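Local coordinates for SH2 domain-containing protein 3C (Homo sapiens, PDB 3T6G), which acts as an adapter in signalling for cell adhesion and migration, its C-terminal Cdc25-homology domain, described here, adopting a closed conformation required for interaction with BCAR1, at residues Arg66-Thr71 with Leu255-Ala260; Met157-Arg162 with Val306-Ser311; Arg28-Leu33 with Gln282-Trp287. The protein carries 2 engineered substitutions. One frame throughout, in Å; residues are numbered along the deposited sequence.

Three contacts in the C-terminal Cdc25-homology domain, which is built of helices without strands, bring together segments 144 to 249 residues apart. Contacts 1 and 2 lie on opposite sides of the chain's centre, their own centres about 36 Å apart. Contact 3 lies about 20 Å from contact 2 and about 30 Å from contact 1, centre to centre. It is joined to contact 2 through the chain, since helix 279-287 is followed directly by helix 296-314. In sequence, contacts 1 and 2 alternate their segments, as do contacts 2 and 3, whereas both segments of contact 1 fall between those of contact 3. Late helices thus receive earlier parts of the chain at three separate places.

Contact 1: residues Arg66-Thr71 with Leu255-Ala260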
loop_
_atom_site.group_PDB
_atom_site.type_symbol
_atom_site.label_atom_id
_atom_site.label_comp_id
_atom_site.label_asym_id
_atom_site.label_seq_id
_atom_site.Cartn_x
_atom_site.Cartn_y
_atom_site.Cartn_z
ATOM N N ARG A 66 10.357 1.895 -5.762
ATOM C CA ARG A 66 11.030 1.285 -6.912
ATOM C C ARG A 66 10.203 1.305 -8.175
ATOM O O ARG A 66 10.078 0.300 -8.858
ATOM C CB ARG A 66 11.498 -0.144 -6.588
ATOM C CG ARG A 66 12.286 -0.104 -5.301
ATOM C CD ARG A 66 12.803 -1.406 -4.907
ATOM N NE ARG A 66 12.987 -1.421 -3.468
ATOM C CZ ARG A 66 13.471 -2.459 -2.803
ATOM N NH1 ARG A 66 13.815 -3.563 -3.468
ATOM N NH2 ARG A 66 13.608 -2.389 -1.481
ATOM N N ILE A 67 9.658 2.473 -8.486
ATOM C CA ILE A 67 9.103 2.761 -9.805
ATOM C C ILE A 67 10.135 3.544 -10.625
ATOM O O ILE A 67 10.151 3.464 -11.860
ATOM C CB ILE A 67 7.766 3.541 -9.669
ATOM C CG1 ILE A 67 6.686 2.598 -9.131
ATOM C CG2 ILE A 67 7.318 4.157 -11.008
ATOM C CD1 ILE A 67 5.441 3.310 -8.636
ATOM N N LEU A 68 10.995 4.299 -9.930
ATOM C CA LEU A 68 12.086 5.025 -10.574
ATOM C C LEU A 68 13.386 4.729 -9.857
ATOM O O LEU A 68 13.373 4.278 -8.709
ATOM C CB LEU A 68 11.869 6.552 -10.517
ATOM C CG LEU A 68 10.780 7.267 -11.314
ATOM C CD1 LEU A 68 10.708 8.699 -10.825
ATOM C CD2 LEU A 68 11.012 7.213 -12.812
ATOM N N GLY A 69 14.500 5.045 -10.517
ATOM C CA GLY A 69 15.825 4.873 -9.937
ATOM C C GLY A 69 16.188 3.408 -9.730
ATOM O O GLY A 69 16.968 3.077 -8.828
ATOM N N VAL A 70 15.627 2.524 -10.554
ATOM C CA VAL A 70 15.903 1.084 -10.406
ATOM C C VAL A 70 17.006 0.588 -11.334
ATOM O O VAL A 70 16.802 0.480 -12.536
ATOM C CB VAL A 70 14.658 0.217 -10.696
ATOM C CG1 VAL A 70 14.977 -1.219 -10.453
ATOM C CG2 VAL A 70 13.467 0.654 -9.834
ATOM N N THR A 71 18.165 0.258 -10.778
ATOM C CA THR A 71 19.240 -0.350 -11.574
ATOM C C THR A 71 18.999 -1.836 -11.892
ATOM O O THR A 71 18.138 -2.482 -11.298
ATOM C CB THR A 71 20.562 -0.246 -10.839
ATOM O OG1 THR A 71 20.454 -0.978 -9.612
ATOM C CG2 THR A 71 20.907 1.229 -10.540
ATOM N N LEU A 255 4.899 0.259 -17.130
ATOM C CA LEU A 255 4.073 1.363 -17.591
ATOM C C LEU A 255 4.141 2.513 -16.592
ATOM O O LEU A 255 4.254 3.676 -16.973
ATOM C CB LEU A 255 2.622 0.931 -17.813
ATOM C CG LEU A 255 1.710 2.099 -18.228
ATOM C CD1 LEU A 255 1.986 2.470 -19.673
ATOM C CD2 LEU A 255 0.231 1.784 -18.039
ATOM N N TYR A 256 4.079 2.190 -15.309
ATOM C CA TYR A 256 4.144 3.226 -14.299
ATOM C C TYR A 256 5.511 3.924 -14.320
ATOM O O TYR A 256 5.593 5.149 -14.158
ATOM C CB TYR A 256 3.823 2.661 -12.910
ATOM C CG TYR A 256 2.531 1.884 -12.881
ATOM C CD1 TYR A 256 1.345 2.485 -13.265
ATOM C CD2 TYR A 256 2.495 0.543 -12.479
ATOM C CE1 TYR A 256 0.161 1.800 -13.248
ATOM C CE2 TYR A 256 1.297 -0.157 -12.458
ATOM C CZ TYR A 256 0.134 0.479 -12.842
ATOM O OH TYR A 256 -1.066 -0.185 -12.842
ATOM N N HIS A 257 6.573 3.147 -14.524
ATOM C CA HIS A 257 7.919 3.699 -14.584
ATOM C C HIS A 257 8.009 4.697 -15.737
ATOM O O HIS A 257 8.401 5.857 -15.542
ATOM C CB HIS A 257 8.944 2.588 -14.768
ATOM C CG HIS A 257 10.253 3.058 -15.325
ATOM N ND1 HIS A 257 11.207 3.699 -14.557
ATOM C CD2 HIS A 257 10.767 2.970 -16.575
ATOM C CE1 HIS A 257 12.255 3.987 -15.316
ATOM N NE2 HIS A 257 12.011 3.562 -16.542
ATOM N N THR A 258 7.627 4.234 -16.930
ATOM C CA THR A 258 7.534 5.082 -18.110
ATOM C C THR A 258 6.789 6.385 -17.833
ATOM O O THR A 258 7.369 7.459 -17.920
ATOM C CB THR A 258 6.796 4.390 -19.251
ATOM O OG1 THR A 258 7.619 3.358 -19.804
ATOM C CG2 THR A 258 6.465 5.408 -20.335
ATOM N N ASN A 259 5.500 6.278 -17.516
ATOM C CA ASN A 259 4.693 7.445 -17.197
ATOM C C ASN A 259 5.420 8.385 -16.271
ATOM O O ASN A 259 5.527 9.575 -16.538
ATOM C CB ASN A 259 3.382 7.038 -16.551
ATOM C CG ASN A 259 2.448 6.400 -17.530
ATOM O OD1 ASN A 259 2.603 6.562 -18.747
ATOM N ND2 ASN A 259 1.458 5.677 -17.018
ATOM N N ALA A 260 5.915 7.840 -15.171
ATOM C CA ALA A 260 6.589 8.637 -14.159
ATOM C C ALA A 260 7.832 9.337 -14.736
ATOM O O ALA A 260 8.135 10.468 -14.381
ATOM C CB ALA A 260 6.973 7.743 -12.995
#
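H257 meets the loop 66-71 through its ring edge, with ND1 donating a hydrogen bond of 2.9 Å to the carbonyl O of I67. The acceptor lies close to the ring plane and the donor lies in the carbonyl plane, although the hydrogen bond is bent, 145° at the hydrogen. With CG set anti to the backbone N, a chi1 of 159° brings ND1 beside the I67 carbonyl. The CA of H257 adds a longer C-H contact of 3.5 Å to the same oxygen. Beside the polar pair, CG2 of I67 settles on the helix surface, 4.1 Å from A260 CB and also near Y256 CB. The side chains of L68 and H257 cross at about a right angle, and L68 brings CD2 to 4.1 Å from the same methyl of A260. With an alanine here instead of H257, the carbonyl of I67 would probably lose its side-chain donor and W82, which stacks on the imidazole, its ring partner. Farther out, a Schellman motif at R66 ends helix 50-64 and turns the chain into the loop, and the guanidinium of R66 makes a salt bridge with E11. T71 then caps the next helix through its side chain. The result is a loop between helices 50-64 and 72-78, opened by a Schellman motif and closed by an N-cap, docked on helix 253-263 of the all-helical Cdc25-homology fold.

Contact 2: residues Met157-Arg162 with Val306-Ser311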
loop_
_atom_site.group_PDB
_atom_site.type_symbol
_atom_site.label_atom_id
_atom_site.label_comp_id
_atom_site.label_asym_id
_atom_site.label_seq_id
_atom_site.Cartn_x
_atom_site.Cartn_y
_atom_site.Cartn_z
ATOM N N MET A 157 -7.956 12.756 9.413
ATOM C CA MET A 157 -7.671 12.368 10.788
ATOM C C MET A 157 -8.704 13.040 11.670
ATOM O O MET A 157 -9.123 14.162 11.389
ATOM C CB MET A 157 -6.280 12.793 11.214
ATOM C CG MET A 157 -5.193 12.098 10.475
ATOM S SD MET A 157 -3.637 12.575 11.216
ATOM C CE MET A 157 -2.523 11.557 10.254
ATOM N N ALA A 158 -9.135 12.364 12.727
ATOM C CA ALA A 158 -10.137 12.968 13.595
ATOM C C ALA A 158 -9.641 14.337 14.037
ATOM O O ALA A 158 -10.413 15.291 14.136
ATOM C CB ALA A 158 -10.435 12.079 14.808
ATOM N N GLN A 159 -8.339 14.437 14.276
ATOM C CA GLN A 159 -7.774 15.649 14.852
ATOM C C GLN A 159 -7.863 16.852 13.904
ATOM O O GLN A 159 -7.795 18.007 14.344
ATOM C CB GLN A 159 -6.327 15.410 15.286
ATOM C CG GLN A 159 -6.176 14.515 16.492
ATOM C CD GLN A 159 -5.984 13.050 16.117
ATOM O OE1 GLN A 159 -6.487 12.575 15.092
ATOM N NE2 GLN A 159 -5.250 12.327 16.954
ATOM N N ILE A 160 -8.004 16.576 12.609
ATOM C CA ILE A 160 -8.106 17.642 11.620
ATOM C C ILE A 160 -9.563 17.910 11.272
ATOM O O ILE A 160 -9.960 19.053 11.060
ATOM C CB ILE A 160 -7.304 17.326 10.322
ATOM C CG1 ILE A 160 -5.790 17.317 10.597
ATOM C CG2 ILE A 160 -7.620 18.332 9.231
ATOM C CD1 ILE A 160 -5.363 18.414 11.546
ATOM N N SER A 161 -10.368 16.859 11.235
ATOM C CA SER A 161 -11.729 16.993 10.743
ATOM C C SER A 161 -12.653 17.624 11.777
ATOM O O SER A 161 -13.752 18.028 11.444
ATOM C CB SER A 161 -12.271 15.655 10.239
ATOM O OG SER A 161 -12.322 14.712 11.284
ATOM N N ARG A 162 -12.182 17.739 13.017
ATOM C CA ARG A 162 -12.928 18.403 14.089
ATOM C C ARG A 162 -12.600 19.894 14.226
ATOM O O ARG A 162 -13.083 20.546 15.154
ATOM C CB ARG A 162 -12.608 17.758 15.431
ATOM C CG ARG A 162 -11.099 17.659 15.659
ATOM C CD ARG A 162 -10.757 17.633 17.125
ATOM N NE ARG A 162 -11.125 18.874 17.792
ATOM C CZ ARG A 162 -11.592 18.912 19.030
ATOM N NH1 ARG A 162 -11.746 17.777 19.697
ATOM N NH2 ARG A 162 -11.912 20.063 19.599
ATOM N N VAL A 306 -0.556 13.512 20.637
ATOM C CA VAL A 306 0.050 14.826 20.452
ATOM C C VAL A 306 -0.793 15.683 19.537
ATOM O O VAL A 306 -0.986 16.868 19.784
ATOM C CB VAL A 306 1.444 14.730 19.871
ATOM C CG1 VAL A 306 1.887 16.084 19.358
ATOM C CG2 VAL A 306 2.394 14.235 20.934
ATOM N N LEU A 307 -1.286 15.064 18.475
ATOM C CA LEU A 307 -2.239 15.692 17.585
ATOM C C LEU A 307 -3.477 16.177 18.337
ATOM O O LEU A 307 -3.731 17.376 18.400
ATOM C CB LEU A 307 -2.635 14.720 16.472
ATOM C CG LEU A 307 -1.512 14.403 15.488
ATOM C CD1 LEU A 307 -1.997 13.454 14.407
ATOM C CD2 LEU A 307 -0.999 15.690 14.868
ATOM N N THR A 308 -4.242 15.253 18.914
ATOM C CA THR A 308 -5.516 15.622 19.526
ATOM C C THR A 308 -5.358 16.752 20.525
ATOM O O THR A 308 -6.279 17.539 20.701
ATOM C CB THR A 308 -6.199 14.449 20.225
ATOM O OG1 THR A 308 -5.302 13.894 21.185
ATOM C CG2 THR A 308 -6.586 13.381 19.224
ATOM N N ALA A 309 -4.190 16.845 21.166
ATOM C CA ALA A 309 -3.926 17.951 22.100
ATOM C C ALA A 309 -3.753 19.288 21.384
ATOM O O ALA A 309 -4.339 20.298 21.776
ATOM C CB ALA A 309 -2.704 17.666 22.963
ATOM N N LEU A 310 -2.923 19.302 20.351
ATOM C CA LEU A 310 -2.780 20.497 19.543
ATOM C C LEU A 310 -4.154 20.925 19.062
ATOM O O LEU A 310 -4.527 22.091 19.157
ATOM C CB LEU A 310 -1.875 20.225 18.345
ATOM C CG LEU A 310 -0.475 19.792 18.759
ATOM C CD1 LEU A 310 0.487 19.732 17.558
ATOM C CD2 LEU A 310 0.016 20.751 19.831
ATOM N N SER A 311 -4.900 19.960 18.545
ATOM C CA SER A 311 -6.202 20.215 17.964
ATOM C C SER A 311 -7.136 20.879 18.967
ATOM O O SER A 311 -7.977 21.704 18.604
ATOM C CB SER A 311 -6.807 18.905 17.461
ATOM O OG SER A 311 -8.047 19.140 16.820
#
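S311 reaches across to the backbone of Q159, its OG giving a hydrogen bond of 2.7 Å to Q159 O. The hydroxyl stands anti to its own backbone N (chi1 -177°) and meets the carbonyl in its plane, on a lone pair. The side chain of Q159 is bent at chi2 (93°), which lays it crosswise over L307 at about a right angle, with CG 3.5 Å from L307 CB. Its amide NE2 goes on to D304 OD1, one turn earlier on the partner helix; the approach to T308 CG2 is too short in the model to be relied on. The backbone here is two helices side by side: the brief helix 158-161, with M157 at its N-cap position, lies against the long final helix 296-314 of the Ras-GEF fold. M157 runs extended beyond CG and ends with SD 3.7 Å from L307 CD1, the two side chains again crossing at about a right angle; it also touches S107 and A111 of helix 93-115. R162, bent at chi3, passes close to S311 OG, though its placement is less sure, and its NH2 is hydrogen-bonded to E315 O, just past the end of helix 296-314.

Contact 3: residues Arg28-Leu33 with Gln282-Trp287; sequences RDNRPL and QMRLLW
N30 and R284 hold each other by a two-way exchange of hydrogen bonds. R284 NH1 donates to N30 OD1 at 2.8 Å, and N30 ND2 returns a bond of 3.0 Å to the main-chain R284 O. The amide and guanidinium planes are only 24° apart, yet neither bond is ideal: NH1 stands above the plane of the asparagine carbonyl, and ND2 rises steeply over that of the R284 carbonyl. The amide comes within range because CG of N30 lies between its backbone N and carbonyl carbon (chi1 66°), while R284 folds at chi2 to carry its guanidinium round to the loop. NH1 has a second, weak acceptor in R28 O, 3.3 Å away, and NE and NH2 make weak bonds to P18 O and A19 O. The guanidinium thus has four oxygen acceptors, three of them weak, which would probably help to stabilise its positive charge.

Farther along, the loop passes the end of helix 279-287. The N-H of L33 points almost straight at L285 O, with 3.0 Å between the two atoms and 174° at the hydrogen. P32 lies beside this bond, its ring carbon CB touching L286 O at 3.2 Å. The leucines L33 and L286 meet through their CD2 methyls, 3.9 Å apart, where F303 of helix 296-314 touches both. In the same helix as L286, the indole of W287 takes L286 CB over one face, toward the ring's rim, and uses NE1 to bond R299 O. The backbone N-H of L33 and the amide ND2 of N30 thus bond L285 O and R284 O in the last turn, a form of helix C-terminal capping, here joining the chain before helix 35-46 to helix 279-287 of the Cdc25-homology fold.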
loop_
_atom_site.group_PDB
_atom_site.type_symbol
_atom_site.label_atom_id
_atom_site.label_comp_id
_atom_site.label_asym_id
_atom_site.label_seq_id
_atom_site.Cartn_x
_atom_site.Cartn_y
_atom_site.Cartn_z
ATOM N N ARG A 28 22.991 16.351 14.207
ATOM C CA ARG A 28 23.252 15.039 14.796
ATOM C C ARG A 28 22.217 14.570 15.821
ATOM O O ARG A 28 21.538 13.569 15.594
ATOM C CB ARG A 28 24.663 14.959 15.378
ATOM C CG ARG A 28 25.009 13.595 15.973
ATOM C CD ARG A 28 26.503 13.298 15.868
ATOM N NE ARG A 28 26.881 12.942 14.502
ATOM C CZ ARG A 28 28.128 12.718 14.097
ATOM N NH1 ARG A 28 29.142 12.814 14.950
ATOM N NH2 ARG A 28 28.358 12.397 12.829
ATOM N N ASP A 29 22.094 15.271 16.941
ATOM C CA ASP A 29 21.188 14.812 17.989
ATOM C C ASP A 29 19.966 15.698 18.162
ATOM O O ASP A 29 19.860 16.403 19.160
ATOM C CB ASP A 29 21.922 14.717 19.325
ATOM C CG ASP A 29 22.609 13.382 19.516
ATOM O OD1 ASP A 29 23.857 13.340 19.430
ATOM O OD2 ASP A 29 21.898 12.375 19.746
ATOM N N ASN A 30 19.034 15.653 17.218
ATOM C CA ASN A 30 17.900 16.577 17.268
ATOM C C ASN A 30 16.771 16.161 18.213
ATOM O O ASN A 30 16.571 14.977 18.482
ATOM C CB ASN A 30 17.346 16.853 15.868
ATOM C CG ASN A 30 16.736 15.634 15.240
ATOM O OD1 ASN A 30 17.369 14.582 15.176
ATOM N ND2 ASN A 30 15.492 15.755 14.782
ATOM N N ARG A 31 16.050 17.164 18.716
ATOM C CA ARG A 31 14.876 16.964 19.561
ATOM C C ARG A 31 13.648 16.784 18.679
ATOM O O ARG A 31 13.652 17.208 17.521
ATOM C CB ARG A 31 14.679 18.158 20.505
ATOM C CG ARG A 31 15.476 18.068 21.799
ATOM C CD ARG A 31 15.583 16.612 22.262
ATOM N NE ARG A 31 15.137 16.407 23.641
ATOM C CZ ARG A 31 15.071 15.217 24.240
ATOM N NH1 ARG A 31 15.423 14.112 23.586
ATOM N NH2 ARG A 31 14.650 15.129 25.497
ATOM N N PRO A 32 12.590 16.149 19.211
ATOM C CA PRO A 32 11.421 16.005 18.334
ATOM C C PRO A 32 10.644 17.313 18.252
ATOM O O PRO A 32 10.540 18.016 19.253
ATOM C CB PRO A 32 10.593 14.879 18.991
ATOM C CG PRO A 32 11.036 14.833 20.424
ATOM C CD PRO A 32 12.386 15.548 20.544
ATOM N N LEU A 33 10.146 17.644 17.066
ATOM C CA LEU A 33 9.299 18.823 16.884
ATOM C C LEU A 33 9.984 20.147 17.273
ATOM O O LEU A 33 9.350 21.054 17.806
ATOM C CB LEU A 33 7.960 18.648 17.628
ATOM C CG LEU A 33 7.120 17.407 17.277
ATOM C CD1 LEU A 33 5.846 17.344 18.100
ATOM C CD2 LEU A 33 6.774 17.333 15.789
ATOM N N GLN A 282 11.272 12.861 7.929
ATOM C CA GLN A 282 10.069 12.949 8.747
ATOM C C GLN A 282 10.183 12.231 10.085
ATOM O O GLN A 282 9.899 12.815 11.128
ATOM C CB GLN A 282 8.855 12.514 7.950
ATOM C CG GLN A 282 8.668 13.436 6.748
ATOM C CD GLN A 282 7.549 13.021 5.843
ATOM O OE1 GLN A 282 6.916 12.002 6.065
ATOM N NE2 GLN A 282 7.310 13.800 4.795
ATOM N N MET A 283 10.631 10.982 10.069
ATOM C CA MET A 283 10.776 10.255 11.316
ATOM C C MET A 283 11.609 11.046 12.320
ATOM O O MET A 283 11.207 11.222 13.461
ATOM C CB MET A 283 11.347 8.856 11.068
ATOM C CG MET A 283 10.431 8.016 10.199
ATOM S SD MET A 283 11.150 6.454 9.705
ATOM C CE MET A 283 11.087 5.563 11.281
ATOM N N ARG A 284 12.757 11.544 11.882
ATOM C CA ARG A 284 13.632 12.352 12.735
ATOM C C ARG A 284 12.989 13.658 13.194
ATOM O O ARG A 284 13.078 14.039 14.368
ATOM C CB ARG A 284 14.930 12.656 11.994
ATOM C CG ARG A 284 15.932 11.516 12.040
ATOM C CD ARG A 284 16.598 11.522 13.388
ATOM N NE ARG A 284 17.942 10.982 13.285
ATOM C CZ ARG A 284 19.055 11.698 13.361
ATOM N NH1 ARG A 284 18.996 13.006 13.564
ATOM N NH2 ARG A 284 20.230 11.092 13.250
ATOM N N LEU A 285 12.346 14.350 12.259
ATOM C CA LEU A 285 11.596 15.558 12.592
ATOM C C LEU A 285 10.577 15.272 13.675
ATOM O O LEU A 285 10.564 15.900 14.716
ATOM C CB LEU A 285 10.856 16.070 11.362
ATOM C CG LEU A 285 9.839 17.176 11.607
ATOM C CD1 LEU A 285 10.547 18.405 12.110
ATOM C CD2 LEU A 285 9.096 17.468 10.315
ATOM N N LEU A 286 9.711 14.309 13.408
ATOM C CA LEU A 286 8.590 14.013 14.284
ATOM C C LEU A 286 9.029 13.424 15.626
ATOM O O LEU A 286 8.608 13.867 16.691
ATOM C CB LEU A 286 7.635 13.074 13.551
ATOM C CG LEU A 286 7.001 13.781 12.345
ATOM C CD1 LEU A 286 6.265 12.827 11.434
ATOM C CD2 LEU A 286 6.071 14.892 12.815
ATOM N N TRP A 287 9.899 12.433 15.588
ATOM C CA TRP A 287 10.194 11.716 16.818
ATOM C C TRP A 287 11.554 12.029 17.429
ATOM O O TRP A 287 11.848 11.592 18.543
ATOM C CB TRP A 287 9.967 10.214 16.620
ATOM C CG TRP A 287 8.511 9.907 16.304
ATOM C CD1 TRP A 287 7.475 9.823 17.199
ATOM C CD2 TRP A 287 7.934 9.677 15.006
ATOM N NE1 TRP A 287 6.299 9.550 16.538
ATOM C CE2 TRP A 287 6.554 9.454 15.191
ATOM C CE3 TRP A 287 8.454 9.627 13.708
ATOM C CZ2 TRP A 287 5.690 9.190 14.133
ATOM C CZ3 TRP A 287 7.588 9.367 12.652
ATOM C CH2 TRP A 287 6.225 9.144 12.872
#